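Local coordinates for protein GDP-mannose-dependent alpha-(1-6)-phosphatidylinositol monomannoside mannosyltransferase (Corynebacterium glutamicum, PDB 3OKP) that belongs to the GT-B glycosyltransferases, pairing two Rossmann-like domains, and holds guanosine-5'-diphosphate-alpha-D-mannose in its C-terminal domain, at residues Phe276-Arg281 / Ile294-Ala299; Asp288-Gly293 / Gly312-Thr317. One frame throughout, in Å; residues are numbered along the deposited sequence.

Contact 1 of 2, residues Phe276-Arg281 / Ile294-Ala299; sequences FAMPAR and IVYLEA. With GDD (guanosine-5'-diphosphate-alpha-D-mannose), chain B.
F276 and Y296 meet at about a right angle, and M278 crosses the same tyrosine farther along. They pack strand 275-278 against helix 294-301, the strand and helix of a beta-alpha-beta unit in the C-terminal Rossmann-like domain. The two segment axes run nearly antiparallel, 9.3 Å apart. F276, its chi1 of 177° turning CG away from the backbone N, sends its ring alongside the V295, Y296 and A299 face of the helix: CG lies 3.6 Å from A299 CB, CZ reaches V295 CB at 3.6 Å, and Y296 CD1 sits at the ring edge near its plane. V295 O lies over one face, offset toward the rim. M278 bends at chi2 and chi3, which brings CE to 3.7 Å from V295 CG2, while SD lies oblique to the Y296 ring in a Met-aromatic contact. The Y296 hydroxyl donates a short bond to M278 O (2.5 Å), which lies in the plane of the tyrosine ring at its edge, and OH also has a weak hydrogen bond with G309 N. On the ligand side, E298 grips both ribose hydroxyls, O2' of the ligand donating to OE1 (2.8 Å) and O3' to OE2 (2.7 Å). I294 N and V295 N make only weak bonds to oxygens of the phosphate bonded to O5'. Lying in the N-terminal part of the helix, these amides probably add to a favourable field at that phosphate.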
loop_
_atom_site.group_PDB
_atom_site.type_symbol
_atom_site.label_atom_id
_atom_site.label_comp_id
_atom_site.label_asym_id
_atom_site.label_seq_id
_atom_site.Cartn_x
_atom_site.Cartn_y
_atom_site.Cartn_z
ATOM N N PHE A 276 -2.064 8.203 15.363
ATOM C CA PHE A 276 -1.303 8.161 14.117
ATOM C C PHE A 276 -1.807 9.273 13.207
ATOM O O PHE A 276 -3.009 9.385 12.956
ATOM C CB PHE A 276 -1.418 6.805 13.406
ATOM C CG PHE A 276 -0.698 6.758 12.074
ATOM C CD1 PHE A 276 -1.350 7.130 10.895
ATOM C CD2 PHE A 276 0.636 6.364 12.004
ATOM C CE1 PHE A 276 -0.682 7.107 9.668
ATOM C CE2 PHE A 276 1.310 6.330 10.784
ATOM C CZ PHE A 276 0.650 6.706 9.614
ATOM N N ALA A 277 -0.884 10.091 12.714
ATOM C CA ALA A 277 -1.237 11.202 11.837
ATOM C C ALA A 277 -0.324 11.251 10.619
ATOM O O ALA A 277 0.902 11.158 10.739
ATOM C CB ALA A 277 -1.189 12.522 12.603
ATOM N N MET A 278 -0.937 11.377 9.446
ATOM C CA MET A 278 -0.211 11.590 8.198
ATOM C C MET A 278 -1.149 12.347 7.261
ATOM O O MET A 278 -1.921 11.731 6.524
ATOM C CB MET A 278 0.258 10.259 7.587
ATOM C CG MET A 278 1.357 10.401 6.533
ATOM S SD MET A 278 0.745 10.636 4.847
ATOM C CE MET A 278 0.428 8.942 4.359
ATOM N N PRO A 279 -1.101 13.693 7.311
ATOM C CA PRO A 279 -2.026 14.525 6.547
ATOM C C PRO A 279 -1.573 14.706 5.096
ATOM O O PRO A 279 -1.181 15.805 4.692
ATOM C CB PRO A 279 -2.020 15.850 7.316
ATOM C CG PRO A 279 -0.663 15.919 7.944
ATOM C CD PRO A 279 -0.156 14.502 8.106
ATOM N N ALA A 280 -1.636 13.617 4.332
ATOM C CA ALA A 280 -1.220 13.595 2.929
ATOM C C ALA A 280 -1.931 14.655 2.089
ATOM O O ALA A 280 -3.146 14.836 2.200
ATOM C CB ALA A 280 -1.445 12.203 2.330
ATOM N N ARG A 281 -1.158 15.360 1.267
ATOM C CA ARG A 281 -1.706 16.331 0.322
ATOM C C ARG A 281 -1.296 15.977 -1.106
ATOM O O ARG A 281 -0.216 15.424 -1.333
ATOM C CB ARG A 281 -1.269 17.762 0.671
ATOM C CG ARG A 281 0.219 18.044 0.483
ATOM C CD ARG A 281 0.530 19.523 0.667
ATOM N NE ARG A 281 1.960 19.798 0.540
ATOM C CZ ARG A 281 2.846 19.680 1.525
ATOM N NH1 ARG A 281 2.462 19.286 2.732
ATOM N NH2 ARG A 281 4.126 19.956 1.301
ATOM N N ILE A 294 -1.246 2.574 2.873
ATOM C CA ILE A 294 -1.233 1.382 3.717
ATOM C C ILE A 294 -0.909 1.709 5.184
ATOM O O ILE A 294 -1.356 1.001 6.086
ATOM C CB ILE A 294 -0.305 0.261 3.137
ATOM C CG1 ILE A 294 -0.559 -1.088 3.818
ATOM C CG2 ILE A 294 1.155 0.638 3.228
ATOM C CD1 ILE A 294 -1.697 -1.869 3.201
ATOM N N VAL A 295 -0.162 2.792 5.413
ATOM C CA VAL A 295 0.179 3.221 6.777
ATOM C C VAL A 295 -1.054 3.467 7.658
ATOM O O VAL A 295 -1.008 3.223 8.864
ATOM C CB VAL A 295 1.128 4.461 6.810
ATOM C CG1 VAL A 295 2.503 4.113 6.243
ATOM C CG2 VAL A 295 0.520 5.662 6.077
ATOM N N TYR A 296 -2.145 3.940 7.049
ATOM C CA TYR A 296 -3.402 4.179 7.764
ATOM C C TYR A 296 -4.048 2.871 8.217
ATOM O O TYR A 296 -4.669 2.808 9.281
ATOM C CB TYR A 296 -4.397 4.938 6.883
ATOM C CG TYR A 296 -3.923 6.276 6.351
ATOM C CD1 TYR A 296 -3.525 7.299 7.213
ATOM C CD2 TYR A 296 -3.913 6.530 4.981
ATOM C CE1 TYR A 296 -3.102 8.536 6.718
ATOM C CE2 TYR A 296 -3.496 7.761 4.479
ATOM C CZ TYR A 296 -3.095 8.758 5.352
ATOM O OH TYR A 296 -2.688 9.972 4.847
ATOM N N LEU A 297 -3.906 1.839 7.389
ATOM C CA LEU A 297 -4.444 0.513 7.681
ATOM C C LEU A 297 -3.618 -0.176 8.753
ATOM O O LEU A 297 -4.161 -0.869 9.614
ATOM C CB LEU A 297 -4.485 -0.337 6.406
ATOM C CG LEU A 297 -5.223 0.284 5.215
ATOM C CD1 LEU A 297 -5.004 -0.546 3.966
ATOM C CD2 LEU A 297 -6.710 0.448 5.507
ATOM N N GLU A 298 -2.302 0.029 8.693
ATOM C CA GLU A 298 -1.368 -0.484 9.691
ATOM C C GLU A 298 -1.654 0.094 11.079
ATOM O O GLU A 298 -1.616 -0.627 12.077
ATOM C CB GLU A 298 0.073 -0.174 9.270
ATOM C CG GLU A 298 0.557 -0.997 8.074
ATOM C CD GLU A 298 1.885 -0.521 7.505
ATOM O OE1 GLU A 298 2.396 0.542 7.929
ATOM O OE2 GLU A 298 2.419 -1.216 6.618
ATOM N N ALA A 299 -1.949 1.394 11.125
ATOM C CA ALA A 299 -2.277 2.085 12.371
ATOM C C ALA A 299 -3.578 1.558 12.965
ATOM O O ALA A 299 -3.642 1.237 14.153
ATOM C CB ALA A 299 -2.372 3.583 12.134
HETATM N N2 GDD B . 10.438 -0.880 8.279
HETATM C C2 GDD B . 9.996 0.382 8.059
HETATM N N1 GDD B . 10.616 1.427 8.657
HETATM N N3 GDD B . 8.935 0.587 7.244
HETATM C C4 GDD B . 8.477 1.847 7.014
HETATM C C5 GDD B . 9.102 2.928 7.616
HETATM C C6 GDD B . 10.190 2.697 8.451
HETATM O O6 GDD B . 10.774 3.650 9.007
HETATM N N7 GDD B . 8.454 4.041 7.217
HETATM C C8 GDD B . 7.455 3.659 6.389
HETATM N N9 GDD B . 7.476 2.323 6.268
HETATM C "C1'" GDD B . 6.555 1.478 5.463
HETATM C "C2'" GDD B . 5.167 1.455 6.083
HETATM O "O2'" GDD B . 5.064 0.471 7.115
HETATM C "C3'" GDD B . 4.273 1.156 4.897
HETATM O "O3'" GDD B . 4.082 -0.258 4.764
HETATM C "C4'" GDD B . 5.033 1.692 3.687
HETATM O "O4'" GDD B . 6.370 1.962 4.129
HETATM C "C5'" GDD B . 4.401 2.971 3.141
HETATM O "O5'" GDD B . 3.486 2.677 2.082
HETATM P PA GDD B . 2.399 3.571 1.728
HETATM O O1A GDD B . 1.628 2.983 0.938
HETATM O O2A GDD B . 1.747 3.893 2.753
HETATM O O3A GDD B . 2.898 4.783 1.105
HETATM P PB GDD B . 3.801 4.820 -0.034
HETATM O O2B GDD B . 3.554 3.897 -0.839
HETATM O O3B GDD B . 3.673 5.917 -0.617
HETATM O O1B GDD B . 5.166 4.712 0.421
#

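Contact 2 of 2, residues Asp288-Gly293 / Gly312-Thr317; sequences DVEGLG and GGAPET. With GDD (guanosine-5'-diphosphate-alpha-D-mannose), chain B.
E290 and G313 join two loops at the C-terminal ends of adjacent parallel strands in the Rossmann-like C-terminal domain, the place where such folds usually bind nucleotides. G313 N donates to E290 O (2.8 Å), and the neighbouring carbonyls continue the backbone packing: G291 O faces G313 CA, and L292 O lies 3.3 Å from A314 CA in a CA-H...O contact. G312 and G313, having no side chains, let the two backbones come so close.

The E290 side chain starts out toward the other loop, its CB 4.5 Å from A314 CB. CG is slightly nearer, 4.2 Å from that methyl. There the chain bends (chi2 63°) and carries CD away from 312-317 toward the diphosphate. At the carboxylate, OE1 forms salt bridges with R210 and K211, while OE2 approaches the ligand bridging oxygen O3A to 3.6 Å without bonding to it. OE1 is thus held by two basic side chains, which fixes the turn of the carboxylate beside the diphosphate.

At the other end of the contact, L292 CD1 rests 3.8 Å from T317 CG2. The T317 hydroxyl turns back to its own loop, where OG1 donates to A314 O at 2.7 Å, a carbonyl that also accepts from T317 N.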
loop_
_atom_site.group_PDB
_atom_site.type_symbol
_atom_site.label_atom_id
_atom_site.label_comp_id
_atom_site.label_asym_id
_atom_site.label_seq_id
_atom_site.Cartn_x
_atom_site.Cartn_y
_atom_site.Cartn_z
ATOM N N ASP A 288 1.458 13.834 -7.995
ATOM C CA ASP A 288 2.046 13.414 -6.731
ATOM C C ASP A 288 0.911 13.209 -5.723
ATOM O O ASP A 288 0.501 14.142 -5.027
ATOM C CB ASP A 288 3.055 14.460 -6.248
ATOM C CG ASP A 288 4.018 13.919 -5.211
ATOM O OD1 ASP A 288 4.301 12.702 -5.223
ATOM O OD2 ASP A 288 4.498 14.722 -4.383
ATOM N N VAL A 289 0.406 11.981 -5.666
ATOM C CA VAL A 289 -0.821 11.691 -4.939
ATOM C C VAL A 289 -0.733 10.397 -4.126
ATOM O O VAL A 289 -0.009 9.466 -4.494
ATOM C CB VAL A 289 -2.028 11.662 -5.935
ATOM C CG1 VAL A 289 -1.947 10.455 -6.887
ATOM C CG2 VAL A 289 -3.351 11.704 -5.210
ATOM N N GLU A 290 -1.468 10.360 -3.015
ATOM C CA GLU A 290 -1.579 9.165 -2.193
ATOM C C GLU A 290 -2.596 8.218 -2.821
ATOM O O GLU A 290 -3.800 8.474 -2.781
ATOM C CB GLU A 290 -1.983 9.540 -0.759
ATOM C CG GLU A 290 -1.779 8.434 0.269
ATOM C CD GLU A 290 -0.320 8.043 0.440
ATOM O OE1 GLU A 290 0.538 8.940 0.586
ATOM O OE2 GLU A 290 -0.033 6.831 0.432
ATOM N N GLY A 291 -2.099 7.135 -3.412
ATOM C CA GLY A 291 -2.945 6.159 -4.096
ATOM C C GLY A 291 -3.949 5.513 -3.163
ATOM O O GLY A 291 -5.131 5.392 -3.491
ATOM N N LEU A 292 -3.467 5.092 -1.998
ATOM C CA LEU A 292 -4.331 4.560 -0.954
ATOM C C LEU A 292 -3.804 4.953 0.423
ATOM O O LEU A 292 -4.424 5.757 1.123
ATOM C CB LEU A 292 -4.480 3.038 -1.084
ATOM C CG LEU A 292 -5.425 2.347 -0.092
ATOM C CD1 LEU A 292 -6.888 2.749 -0.320
ATOM C CD2 LEU A 292 -5.255 0.842 -0.171
ATOM N N GLY A 293 -2.652 4.404 0.798
ATOM C CA GLY A 293 -2.040 4.710 2.087
ATOM C C GLY A 293 -2.137 3.545 3.046
ATOM O O GLY A 293 -3.001 3.520 3.924
ATOM N N GLY A 312 -5.872 11.905 -2.760
ATOM C CA GLY A 312 -6.190 10.668 -3.474
ATOM C C GLY A 312 -7.115 9.699 -2.769
ATOM O O GLY A 312 -8.254 10.039 -2.443
ATOM N N GLY A 313 -6.618 8.485 -2.541
ATOM C CA GLY A 313 -7.401 7.431 -1.898
ATOM C C GLY A 313 -7.282 7.368 -0.384
ATOM O O GLY A 313 -7.872 6.491 0.243
ATOM N N ALA A 314 -6.524 8.297 0.205
ATOM C CA ALA A 314 -6.327 8.340 1.665
ATOM C C ALA A 314 -7.620 8.316 2.498
ATOM O O ALA A 314 -7.709 7.537 3.452
ATOM C CB ALA A 314 -5.445 9.524 2.070
ATOM N N PRO A 315 -8.619 9.164 2.155
ATOM C CA PRO A 315 -9.868 9.136 2.933
ATOM C C PRO A 315 -10.615 7.794 2.879
ATOM O O PRO A 315 -11.403 7.497 3.780
ATOM C CB PRO A 315 -10.712 10.245 2.285
ATOM C CG PRO A 315 -9.733 11.129 1.607
ATOM C CD PRO A 315 -8.677 10.194 1.098
ATOM N N GLU A 316 -10.353 6.990 1.846
ATOM C CA GLU A 316 -11.014 5.690 1.667
ATOM C C GLU A 316 -10.566 4.633 2.683
ATOM O O GLU A 316 -11.215 3.591 2.822
ATOM C CB GLU A 316 -10.788 5.153 0.247
ATOM C CG GLU A 316 -11.387 6.006 -0.872
ATOM C CD GLU A 316 -11.018 5.500 -2.262
ATOM O OE1 GLU A 316 -11.139 4.281 -2.513
ATOM O OE2 GLU A 316 -10.604 6.325 -3.108
ATOM N N THR A 317 -9.465 4.898 3.382
ATOM C CA THR A 317 -8.909 3.941 4.347
ATOM C C THR A 317 -9.605 3.977 5.709
ATOM O O THR A 317 -9.536 3.005 6.465
ATOM C CB THR A 317 -7.395 4.152 4.569
ATOM O OG1 THR A 317 -7.165 5.453 5.119
ATOM C CG2 THR A 317 -6.621 3.999 3.260
HETATM N N2 GDD B . 10.438 -0.880 8.279
HETATM C C2 GDD B . 9.996 0.382 8.059
HETATM N N1 GDD B . 10.616 1.427 8.657
HETATM N N3 GDD B . 8.935 0.587 7.244
HETATM C C4 GDD B . 8.477 1.847 7.014
HETATM C C5 GDD B . 9.102 2.928 7.616
HETATM C C6 GDD B . 10.190 2.697 8.451
HETATM O O6 GDD B . 10.774 3.650 9.007
HETATM N N7 GDD B . 8.454 4.041 7.217
HETATM C C8 GDD B . 7.455 3.659 6.389
HETATM N N9 GDD B . 7.476 2.323 6.268
HETATM C "C1'" GDD B . 6.555 1.478 5.463
HETATM C "C2'" GDD B . 5.167 1.455 6.083
HETATM O "O2'" GDD B . 5.064 0.471 7.115
HETATM C "C3'" GDD B . 4.273 1.156 4.897
HETATM O "O3'" GDD B . 4.082 -0.258 4.764
HETATM C "C4'" GDD B . 5.033 1.692 3.687
HETATM O "O4'" GDD B . 6.370 1.962 4.129
HETATM C "C5'" GDD B . 4.401 2.971 3.141
HETATM O "O5'" GDD B . 3.486 2.677 2.082
HETATM P PA GDD B . 2.399 3.571 1.728
HETATM O O1A GDD B . 1.628 2.983 0.938
HETATM O O2A GDD B . 1.747 3.893 2.753
HETATM O O3A GDD B . 2.898 4.783 1.105
HETATM P PB GDD B . 3.801 4.820 -0.034
HETATM O O2B GDD B . 3.554 3.897 -0.839
HETATM O O3B GDD B . 3.673 5.917 -0.617
HETATM O O1B GDD B . 5.166 4.712 0.421
#

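The segments alternate along the chain, and 288-293 runs directly into 294-299, so the loop of contact 2 leads into the helix of contact 1. Their centres lie 9 Å apart, with Y296 as the chief joint: its CB is 3.3 Å from T317 OG1 and its CE2 is 3.6 Å from A314 CB. A second junction places M278 CE 3.8 Å from E290 OE1. Both contacts border guanosine-5'-diphosphate-alpha-D-mannose, contact 1 at the ribose and nearer phosphate, contact 2 beside the diphosphate bridge. E290 and E298, seven residues between them, match the EX7E motif of related GT-B enzymes, one glutamate in the loop 288-293 and the other in the helix 294-299.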